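Local structure of esterase family protein (Staphylococcus aureus, 7L0A) at residues Q25-I30 with Y107-Q112; G131-I136 with H186-L191; K137-Q142 with P203-M208; P232-D237 with I251-T256. The protein probably hydrolyses S-formylglutathione to formate and glutathione, as a serine esterase of the esterase D family with an alpha/beta-hydrolase fold. One frame throughout, in Å; residues are numbered along the deposited sequence.

Contact 1: residues Q25-I30 with Y107-Q112; sequences QNLTVI and YDYVHQ
Leu27 meets Val110 through one methyl each: CD1 of Leu27 lies 4.0 Å from CG1 of Val110, and the two side chains run at a slant to one another. Torsions explain the pairing. Leu27 has CG beside its backbone N, opposite the carbonyl carbon (chi1 -47°), and chi2 near 180° then carries CD1 out toward the helix. In Val110 the CG1 branch likewise lies opposite the carbonyl carbon (chi1 -62°), which presents that methyl, not CG2, to the strand. The same Leu27 CD1 also comes within 4.4 Å of Tyr109 CD2, obliquely to the ring. No hydrogen bond crosses between 25-30 and 107-112, and just 102 Å² is buried, so the evidence is for an apolar contact of buried methyls and one ring carbon. In the alpha/beta-hydrolase sheet, strand 24-32 runs between strands 9-17 and 79-83, and helix 99-113 packs over it, Leu27 also reaching Tyr102 and Val106 of that helix. From the same helix, the Tyr109 ring also meets Tyr16 of strand 9-17 and stacks on Phe38 of the second subunit.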
# COMPACT_ATOMS: atom_id res chain seq x y z
N GLN B 25 -8.29 9.64 -2.51
CA GLN B 25 -7.42 10.10 -1.45
C GLN B 25 -6.12 9.33 -1.52
O GLN B 25 -6.11 8.15 -1.89
CB GLN B 25 -8.01 9.91 -0.06
CG GLN B 25 -9.21 10.78 0.23
CD GLN B 25 -8.88 12.25 0.25
OE1 GLN B 25 -8.06 12.70 1.03
NE2 GLN B 25 -9.54 13.01 -0.62
N ASN B 26 -5.03 10.01 -1.18
CA ASN B 26 -3.72 9.38 -1.10
C ASN B 26 -3.33 9.10 0.35
O ASN B 26 -3.62 9.91 1.25
CB ASN B 26 -2.64 10.25 -1.75
CG ASN B 26 -2.79 10.34 -3.23
OD1 ASN B 26 -2.95 9.34 -3.89
ND2 ASN B 26 -2.70 11.54 -3.77
N LEU B 27 -2.66 7.98 0.55
CA LEU B 27 -2.12 7.57 1.83
C LEU B 27 -0.64 7.23 1.64
O LEU B 27 -0.25 6.64 0.63
CB LEU B 27 -2.77 6.32 2.44
CG LEU B 27 -4.26 6.16 2.49
CD1 LEU B 27 -4.58 4.74 3.01
CD2 LEU B 27 -4.89 7.20 3.44
N THR B 28 0.17 7.54 2.65
CA THR B 28 1.52 7.00 2.77
C THR B 28 1.53 6.02 3.94
O THR B 28 1.04 6.34 5.03
CB THR B 28 2.57 8.09 2.98
OG1 THR B 28 2.49 9.04 1.92
CG2 THR B 28 4.00 7.48 3.04
N VAL B 29 2.10 4.84 3.73
CA VAL B 29 2.24 3.81 4.75
C VAL B 29 3.69 3.36 4.75
O VAL B 29 4.24 3.02 3.69
CB VAL B 29 1.30 2.62 4.48
CG1 VAL B 29 1.55 1.51 5.46
CG2 VAL B 29 -0.19 3.08 4.56
N ILE B 30 4.33 3.38 5.92
CA ILE B 30 5.66 2.77 6.05
C ILE B 30 5.48 1.57 6.97
O ILE B 30 4.95 1.69 8.09
CB ILE B 30 6.72 3.76 6.54
CG1 ILE B 30 6.35 4.41 7.84
CG2 ILE B 30 7.06 4.78 5.41
CD1 ILE B 30 7.41 5.43 8.32
N TYR B 107 -8.19 4.26 9.34
CA TYR B 107 -7.82 3.31 10.38
C TYR B 107 -8.35 1.92 10.05
O TYR B 107 -7.60 0.93 10.05
CB TYR B 107 -8.34 3.78 11.75
CG TYR B 107 -7.96 2.85 12.87
CD1 TYR B 107 -8.66 1.65 13.08
CD2 TYR B 107 -6.90 3.14 13.72
CE1 TYR B 107 -8.25 0.76 14.10
CE2 TYR B 107 -6.53 2.29 14.75
CZ TYR B 107 -7.19 1.10 14.93
OH TYR B 107 -6.80 0.23 15.93
N ASP B 108 -9.65 1.83 9.75
CA ASP B 108 -10.27 0.53 9.51
C ASP B 108 -9.67 -0.13 8.27
O ASP B 108 -9.33 -1.32 8.30
CB ASP B 108 -11.78 0.70 9.37
CG ASP B 108 -12.48 0.93 10.71
OD1 ASP B 108 -11.84 0.79 11.78
OD2 ASP B 108 -13.69 1.27 10.67
N TYR B 109 -9.52 0.64 7.18
CA TYR B 109 -9.04 0.09 5.91
C TYR B 109 -7.62 -0.47 6.05
O TYR B 109 -7.34 -1.61 5.65
CB TYR B 109 -9.10 1.20 4.85
CG TYR B 109 -8.66 0.89 3.44
CD1 TYR B 109 -9.06 -0.28 2.79
CD2 TYR B 109 -7.88 1.79 2.75
CE1 TYR B 109 -8.66 -0.55 1.50
CE2 TYR B 109 -7.47 1.53 1.46
CZ TYR B 109 -7.89 0.35 0.84
OH TYR B 109 -7.48 0.11 -0.46
N VAL B 110 -6.72 0.31 6.65
CA VAL B 110 -5.33 -0.17 6.69
C VAL B 110 -5.19 -1.33 7.66
O VAL B 110 -4.32 -2.19 7.47
CB VAL B 110 -4.34 0.96 7.02
CG1 VAL B 110 -4.41 2.04 5.93
CG2 VAL B 110 -4.52 1.55 8.41
N HIS B 111 -6.01 -1.39 8.71
CA HIS B 111 -5.94 -2.53 9.62
C HIS B 111 -6.58 -3.78 9.01
O HIS B 111 -6.19 -4.89 9.38
CB HIS B 111 -6.58 -2.24 10.97
CG HIS B 111 -5.74 -1.35 11.85
ND1 HIS B 111 -5.70 0.02 11.70
CD2 HIS B 111 -4.95 -1.64 12.90
CE1 HIS B 111 -4.90 0.54 12.62
NE2 HIS B 111 -4.44 -0.45 13.37
N GLN B 112 -7.48 -3.63 8.04
CA GLN B 112 -7.97 -4.80 7.32
C GLN B 112 -6.97 -5.32 6.31
O GLN B 112 -6.77 -6.53 6.20
CB GLN B 112 -9.30 -4.50 6.61
CG GLN B 112 -10.49 -4.22 7.52
CD GLN B 112 -10.89 -5.41 8.37
OE1 GLN B 112 -11.44 -6.38 7.85
NE2 GLN B 112 -10.65 -5.33 9.67

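Contact 2: residues G131-I136 with H186-L191; sequences GGYGTI and HDPYYL
The Tyr133 ring meets the backbone of His186 at its edge: the carbonyl oxygen of His186 and a water both lie close to the ring plane beside the hydroxyl, while Pro188 CG approaches the ring obliquely. The same water lies in the imidazole plane of His186, at its edge. Tyr133 sits on helix 130-141, which starts within the probable GxSxG nucleophile elbow of the alpha/beta-hydrolase fold, Gly131 being its last glycine and Ser129 the predicted nucleophile; the side chain of Tyr133 comes about 7 Å from that of Ser129. Across lies the turn leading into helix 188-197.

Tyr133 OH donates to His186 O at 2.7 Å, with a C=O...donor angle of 117° and the donor tilted 26° from the carbonyl plane. The water donates to Tyr133 OH and is 2.7 Å from His186 ND1, so the hydroxyl both gives and receives a bond. Placing CG opposite the backbone N (chi1 170°) sends the phenol out from the helix to this turn. Pro188 crosses the tyrosine at about a right angle, its CG 3.9 Å from Tyr133 CE2. The CB of Pro188 reaches Ile136 CG2 at 4.2 Å, again with the side chains roughly perpendicular. Asp187 is the N-cap of helix 188-197: its OD1 accepts from Tyr189 N at 3.0 Å, met from above the carboxylate plane.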
# COMPACT_ATOMS: atom_id res chain seq x y z
N GLY B 131 -3.79 18.77 12.89
CA GLY B 131 -3.61 17.38 13.22
C GLY B 131 -3.48 17.12 14.71
O GLY B 131 -3.67 15.99 15.15
N GLY B 132 -3.11 18.14 15.48
CA GLY B 132 -3.08 18.00 16.92
C GLY B 132 -4.47 18.15 17.51
O GLY B 132 -4.82 17.48 18.48
N TYR B 133 -5.27 19.05 16.91
CA TYR B 133 -6.71 19.08 17.19
C TYR B 133 -7.35 17.73 16.89
O TYR B 133 -8.07 17.16 17.73
CB TYR B 133 -7.36 20.18 16.37
CG TYR B 133 -8.87 20.22 16.35
CD1 TYR B 133 -9.59 19.49 15.43
CD2 TYR B 133 -9.56 21.00 17.23
CE1 TYR B 133 -10.96 19.52 15.38
CE2 TYR B 133 -10.93 21.03 17.20
CZ TYR B 133 -11.61 20.28 16.28
OH TYR B 133 -13.00 20.31 16.26
N GLY B 134 -7.04 17.16 15.71
CA GLY B 134 -7.51 15.82 15.41
C GLY B 134 -7.09 14.81 16.46
O GLY B 134 -7.89 13.99 16.92
N THR B 135 -5.80 14.86 16.84
CA THR B 135 -5.29 13.89 17.80
C THR B 135 -6.06 13.94 19.10
O THR B 135 -6.46 12.89 19.63
CB THR B 135 -3.80 14.12 18.05
OG1 THR B 135 -3.09 13.81 16.84
CG2 THR B 135 -3.27 13.19 19.13
N ILE B 136 -6.25 15.14 19.66
CA ILE B 136 -6.95 15.25 20.94
C ILE B 136 -8.43 14.91 20.78
O ILE B 136 -9.02 14.29 21.68
CB ILE B 136 -6.75 16.65 21.56
CG1 ILE B 136 -7.13 16.65 23.05
CG2 ILE B 136 -7.52 17.74 20.87
CD1 ILE B 136 -6.20 15.85 23.92
N HIS B 186 -17.19 19.80 18.66
CA HIS B 186 -16.07 20.38 17.95
C HIS B 186 -15.11 21.13 18.86
O HIS B 186 -14.07 21.60 18.38
CB HIS B 186 -16.58 21.30 16.84
CG HIS B 186 -17.50 20.61 15.88
ND1 HIS B 186 -17.05 19.72 14.94
CD2 HIS B 186 -18.85 20.64 15.77
CE1 HIS B 186 -18.08 19.25 14.26
NE2 HIS B 186 -19.18 19.79 14.75
N ASP B 187 -15.44 21.26 20.14
CA ASP B 187 -14.64 22.02 21.11
C ASP B 187 -13.88 21.05 21.99
O ASP B 187 -14.51 20.28 22.72
CB ASP B 187 -15.61 22.88 21.92
CG ASP B 187 -14.95 23.62 23.08
OD1 ASP B 187 -13.71 23.55 23.24
OD2 ASP B 187 -15.70 24.31 23.83
N PRO B 188 -12.54 21.02 21.94
CA PRO B 188 -11.81 20.02 22.72
C PRO B 188 -12.11 20.07 24.20
O PRO B 188 -12.06 19.04 24.87
CB PRO B 188 -10.34 20.35 22.45
CG PRO B 188 -10.38 20.92 21.05
CD PRO B 188 -11.65 21.74 21.00
N TYR B 189 -12.42 21.25 24.72
CA TYR B 189 -12.71 21.37 26.14
C TYR B 189 -14.04 20.71 26.49
O TYR B 189 -14.16 20.08 27.55
CB TYR B 189 -12.71 22.84 26.51
CG TYR B 189 -11.37 23.47 26.73
CD1 TYR B 189 -10.64 23.98 25.66
CD2 TYR B 189 -10.84 23.59 28.01
CE1 TYR B 189 -9.43 24.59 25.87
CE2 TYR B 189 -9.62 24.19 28.22
CZ TYR B 189 -8.91 24.67 27.14
OH TYR B 189 -7.68 25.28 27.35
N TYR B 190 -15.03 20.82 25.61
CA TYR B 190 -16.29 20.10 25.79
C TYR B 190 -16.08 18.60 25.70
O TYR B 190 -16.64 17.84 26.50
CB TYR B 190 -17.32 20.56 24.75
CG TYR B 190 -18.61 19.77 24.74
CD1 TYR B 190 -18.75 18.62 23.96
CD2 TYR B 190 -19.68 20.17 25.51
CE1 TYR B 190 -19.92 17.89 23.98
CE2 TYR B 190 -20.85 19.46 25.52
CZ TYR B 190 -20.97 18.33 24.74
OH TYR B 190 -22.15 17.64 24.78
N LEU B 191 -15.28 18.16 24.73
CA LEU B 191 -15.02 16.73 24.62
C LEU B 191 -14.32 16.21 25.87
O LEU B 191 -14.56 15.08 26.32
CB LEU B 191 -14.17 16.47 23.40
CG LEU B 191 -14.83 16.72 22.03
CD1 LEU B 191 -13.79 16.53 20.94
CD2 LEU B 191 -15.98 15.78 21.84
O HOH W 1 -14.49 18.93 14.50

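Contact 3: residues K137-Q142 with P203-M208; sequences KFALTQ and PKLLIM
Ala139 and Pro203 bring the two backbones nearest, their CA atoms 6.0 Å apart, where the last turns of helix 130-141 pass the residue that leads into strand 204-210. The backbone is helical at Ala139 (psi -35°), whereas Pro203 is extended (psi 155°). The proline ring is turned to the helix and touches backbone as well as side chain: its CD lies 3.0 Å from Ala139 O, a close approach of a carbon to the carbonyl oxygen. The methyl of Ala139 rests against the same ring, CB being 3.9 Å from Pro203 CD.

In the alpha/beta-hydrolase fold this joins the helix after the nucleophile elbow to the C-terminal half of the central sheet, in which strand 204-210 lies between 148-152 and 234-238. Two residues on, Leu205 points to the same side. Its CG stands beside the backbone N and chi2 near 180° sends CD1 onward; the other branch, CD2, lies 4.4 Å from Ala139 CB, so the small alanine methyl meets both proline and leucine. No hydrogen bond crosses between the segments. Thr141 turns instead back along its own helix, where OG1 donates to Lys137 O at 2.7 Å from above the carbonyl plane. Leu140 packs against Leu192 of helix 188-197.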
# COMPACT_ATOMS: atom_id res chain seq x y z
N LYS B 137 -9.03 15.21 19.62
CA LYS B 137 -10.43 14.80 19.43
C LYS B 137 -10.56 13.27 19.41
O LYS B 137 -11.47 12.72 20.03
CB LYS B 137 -11.00 15.41 18.15
CG LYS B 137 -12.39 14.91 17.83
CD LYS B 137 -13.17 15.85 16.93
CE LYS B 137 -14.62 15.35 16.80
NZ LYS B 137 -15.56 16.36 16.25
N PHE B 138 -9.65 12.57 18.72
CA PHE B 138 -9.70 11.11 18.71
C PHE B 138 -9.34 10.53 20.07
O PHE B 138 -9.92 9.52 20.47
CB PHE B 138 -8.79 10.55 17.60
CG PHE B 138 -9.31 10.83 16.21
CD1 PHE B 138 -10.52 10.31 15.78
CD2 PHE B 138 -8.59 11.64 15.35
CE1 PHE B 138 -11.00 10.60 14.52
CE2 PHE B 138 -9.06 11.94 14.07
CZ PHE B 138 -10.27 11.43 13.67
N ALA B 139 -8.41 11.15 20.79
CA ALA B 139 -8.10 10.68 22.14
C ALA B 139 -9.31 10.72 23.06
O ALA B 139 -9.45 9.84 23.92
CB ALA B 139 -6.98 11.52 22.75
N LEU B 140 -10.18 11.71 22.89
CA LEU B 140 -11.30 11.91 23.79
C LEU B 140 -12.61 11.30 23.29
O LEU B 140 -13.58 11.30 24.05
CB LEU B 140 -11.52 13.41 24.05
CG LEU B 140 -10.35 14.17 24.68
CD1 LEU B 140 -10.51 15.67 24.67
CD2 LEU B 140 -10.13 13.70 26.13
N THR B 141 -12.65 10.80 22.06
CA THR B 141 -13.83 10.11 21.51
C THR B 141 -13.58 8.66 21.12
O THR B 141 -14.55 7.89 21.02
CB THR B 141 -14.37 10.87 20.29
OG1 THR B 141 -13.36 10.88 19.26
CG2 THR B 141 -14.78 12.30 20.67
N GLN B 142 -12.33 8.28 20.86
CA GLN B 142 -11.93 6.93 20.50
C GLN B 142 -10.85 6.42 21.45
O GLN B 142 -9.88 5.76 21.02
CB GLN B 142 -11.44 6.91 19.05
CG GLN B 142 -12.50 7.32 18.05
CD GLN B 142 -13.52 6.23 17.79
OE1 GLN B 142 -13.19 5.04 17.82
NE2 GLN B 142 -14.74 6.62 17.49
N PRO B 203 -6.41 7.98 26.40
CA PRO B 203 -5.04 7.49 26.14
C PRO B 203 -4.03 8.23 27.00
O PRO B 203 -4.23 9.37 27.41
CB PRO B 203 -4.83 7.78 24.66
CG PRO B 203 -6.22 7.95 24.07
CD PRO B 203 -7.06 8.52 25.18
N LYS B 204 -2.89 7.58 27.24
CA LYS B 204 -1.76 8.31 27.81
C LYS B 204 -1.40 9.46 26.87
O LYS B 204 -1.29 9.27 25.65
CB LYS B 204 -0.58 7.37 28.03
CG LYS B 204 0.42 7.83 29.07
CD LYS B 204 1.41 6.72 29.42
CE LYS B 204 2.59 7.27 30.22
NZ LYS B 204 3.59 6.23 30.54
N LEU B 205 -1.21 10.65 27.44
CA LEU B 205 -1.00 11.87 26.67
C LEU B 205 0.43 12.38 26.81
O LEU B 205 0.93 12.57 27.93
CB LEU B 205 -1.96 12.95 27.14
CG LEU B 205 -3.44 12.71 26.87
CD1 LEU B 205 -4.25 13.80 27.59
CD2 LEU B 205 -3.72 12.73 25.38
N LEU B 206 1.07 12.65 25.66
CA LEU B 206 2.31 13.40 25.59
C LEU B 206 2.01 14.62 24.73
O LEU B 206 1.73 14.49 23.54
CB LEU B 206 3.45 12.56 25.02
CG LEU B 206 4.71 13.37 24.73
CD1 LEU B 206 5.31 13.96 25.97
CD2 LEU B 206 5.71 12.46 24.00
N ILE B 207 2.02 15.80 25.35
CA ILE B 207 1.69 17.05 24.66
C ILE B 207 2.97 17.85 24.52
O ILE B 207 3.70 18.04 25.50
CB ILE B 207 0.61 17.83 25.43
CG1 ILE B 207 -0.65 16.96 25.55
CG2 ILE B 207 0.35 19.17 24.77
CD1 ILE B 207 -1.70 17.52 26.49
N MET B 208 3.26 18.32 23.31
CA MET B 208 4.52 19.02 23.05
C MET B 208 4.24 20.29 22.26
O MET B 208 3.36 20.33 21.39
CB MET B 208 5.52 18.13 22.28
CG MET B 208 5.51 16.68 22.71
SD MET B 208 6.79 15.68 21.85
CE MET B 208 8.22 16.27 22.71

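Contact 4: residues P232-D237 with I251-T256; sequences PYQFED and IKRAIT
Arg253 presents NE and NH2 to the two carboxylate oxygens of Glu236 in a bidentate salt bridge. NE donates to Glu236 OE1 at 2.9 Å, with an N-H...acceptor angle of 161°, and NH2 donates to Glu236 OE2 at 3.0 Å, almost as straight at 163°. Each oxygen uses its syn lone pair, the one on the side of its partner oxygen, and the two flat groups lie within 2° of a common plane; paired bonds of this kind restrict rotation of both groups. A weak third bond runs from NE to OE2.

The shapes of the chains bring the groups together. Glu236 is extended beyond CG, while Arg253 bends at its second torsion after leaving with CG opposite its backbone N, so that the side chains cross at about a right angle. A second, looser link runs through water, which accepts from Arg253 NH2 at 3.0 Å and from Gln234 NE2 at 3.2 Å. The other end of that amide, Gln234 OE1, is hydrogen-bonded to Trp257 on the same helix as Arg253.

These residues join strand 234-238, one outermost strand of the central alpha/beta-hydrolase sheet within this chain, to helix 244-259, which follows His242, the predicted histidine of the charge relay. Arg253 CG comes within 3.5 Å of Glu236 OE1; packing around the pair comes from Met208 of neighbouring strand 204-210, which both residues touch. On the other face of the strand, Phe235 packs against Leu220 and Ile223 of helix 216-228.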
# COMPACT_ATOMS: atom_id res chain seq x y z
N PRO B 232 -4.26 12.82 33.60
CA PRO B 232 -2.80 12.72 33.55
C PRO B 232 -2.25 13.06 32.17
O PRO B 232 -2.89 12.82 31.14
CB PRO B 232 -2.53 11.26 33.94
CG PRO B 232 -3.77 10.53 33.66
CD PRO B 232 -4.92 11.51 33.83
N TYR B 233 -1.05 13.65 32.18
CA TYR B 233 -0.38 13.93 30.93
C TYR B 233 1.10 14.19 31.22
O TYR B 233 1.49 14.44 32.36
CB TYR B 233 -0.97 15.16 30.22
CG TYR B 233 -0.74 16.41 31.03
CD1 TYR B 233 -1.60 16.76 32.06
CD2 TYR B 233 0.36 17.24 30.80
CE1 TYR B 233 -1.38 17.88 32.81
CE2 TYR B 233 0.57 18.37 31.56
CZ TYR B 233 -0.31 18.68 32.57
OH TYR B 233 -0.12 19.82 33.35
N GLN B 234 1.89 14.14 30.15
CA GLN B 234 3.24 14.67 30.14
C GLN B 234 3.29 15.82 29.16
O GLN B 234 2.72 15.74 28.07
CB GLN B 234 4.26 13.61 29.72
CG GLN B 234 4.40 12.53 30.75
CD GLN B 234 5.22 11.37 30.24
OE1 GLN B 234 4.70 10.28 30.04
NE2 GLN B 234 6.51 11.61 30.02
N PHE B 235 3.95 16.91 29.55
CA PHE B 235 4.16 18.04 28.66
C PHE B 235 5.65 18.32 28.49
O PHE B 235 6.38 18.40 29.47
CB PHE B 235 3.49 19.30 29.20
CG PHE B 235 3.66 20.50 28.33
CD1 PHE B 235 2.93 20.62 27.17
CD2 PHE B 235 4.50 21.53 28.69
CE1 PHE B 235 3.05 21.75 26.35
CE2 PHE B 235 4.61 22.67 27.89
CZ PHE B 235 3.88 22.77 26.73
N GLU B 236 6.08 18.48 27.24
CA GLU B 236 7.48 18.75 26.93
C GLU B 236 7.53 19.96 26.02
O GLU B 236 6.82 20.03 25.01
CB GLU B 236 8.14 17.52 26.31
CG GLU B 236 8.29 16.43 27.37
CD GLU B 236 8.91 15.14 26.88
OE1 GLU B 236 9.60 15.14 25.84
OE2 GLU B 236 8.71 14.11 27.58
N ASP B 237 8.29 20.96 26.44
CA ASP B 237 8.50 22.15 25.63
C ASP B 237 9.98 22.40 25.54
O ASP B 237 10.81 21.66 26.08
CB ASP B 237 7.72 23.36 26.18
CG ASP B 237 8.14 23.74 27.59
OD1 ASP B 237 9.12 23.16 28.11
OD2 ASP B 237 7.48 24.63 28.17
N ILE B 251 8.68 14.56 16.80
CA ILE B 251 8.19 13.24 16.42
C ILE B 251 9.22 12.17 16.70
O ILE B 251 8.85 11.02 17.01
CB ILE B 251 7.71 13.24 14.96
CG1 ILE B 251 6.74 12.08 14.67
CG2 ILE B 251 8.84 13.18 13.97
CD1 ILE B 251 5.38 12.22 15.39
N LYS B 252 10.52 12.51 16.64
CA LYS B 252 11.52 11.54 17.08
C LYS B 252 11.32 11.18 18.55
O LYS B 252 11.32 10.01 18.92
CB LYS B 252 12.92 12.08 16.83
CG LYS B 252 14.07 11.18 17.29
CD LYS B 252 15.40 11.92 17.15
CE LYS B 252 16.55 11.19 17.82
NZ LYS B 252 16.79 9.88 17.18
N ARG B 253 11.15 12.20 19.41
CA ARG B 253 10.91 11.96 20.83
C ARG B 253 9.62 11.20 21.05
O ARG B 253 9.57 10.27 21.86
CB ARG B 253 10.92 13.30 21.57
CG ARG B 253 10.31 13.28 22.93
CD ARG B 253 11.19 12.54 23.93
NE ARG B 253 10.47 12.43 25.21
CZ ARG B 253 10.34 11.30 25.89
NH1 ARG B 253 10.88 10.17 25.45
NH2 ARG B 253 9.66 11.31 27.03
N ALA B 254 8.57 11.59 20.32
CA ALA B 254 7.28 10.95 20.47
C ALA B 254 7.33 9.46 20.14
O ALA B 254 6.72 8.65 20.84
CB ALA B 254 6.26 11.65 19.59
N ILE B 255 8.06 9.09 19.09
CA ILE B 255 8.10 7.69 18.69
C ILE B 255 8.83 6.87 19.73
O ILE B 255 8.39 5.78 20.10
CB ILE B 255 8.73 7.56 17.29
CG1 ILE B 255 7.69 7.98 16.23
CG2 ILE B 255 9.19 6.12 17.03
CD1 ILE B 255 8.24 8.12 14.83
N THR B 256 9.95 7.39 20.25
CA THR B 256 10.63 6.69 21.35
C THR B 256 9.71 6.49 22.54
O THR B 256 9.65 5.40 23.14
CB THR B 256 11.87 7.47 21.76
OG1 THR B 256 12.73 7.61 20.62
CG2 THR B 256 12.60 6.73 22.87
O HOH W 2 9.02 9.74 29.56

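Contact 1 precedes the other three along the chain, and its centre lies 20 to 24 Å from theirs, across the middle of the subunit. Contacts 2 and 3 share helix 130-141, have centres 9 Å apart and alternate along the chain; they touch directly, Leu191 CD1 lying 3.8 Å from Lys137 CG. Contact 4 comes after both, with its centre 12 Å from that of contact 3. Strands 204-210 and 234-238 are sheet neighbours there, probably bonded from Ile207 N to Gln234 O at 2.8 Å. Contacts 1, 3 and 4 thus attach helices to both halves of one sheet, while contact 2 joins helices near the predicted nucleophile.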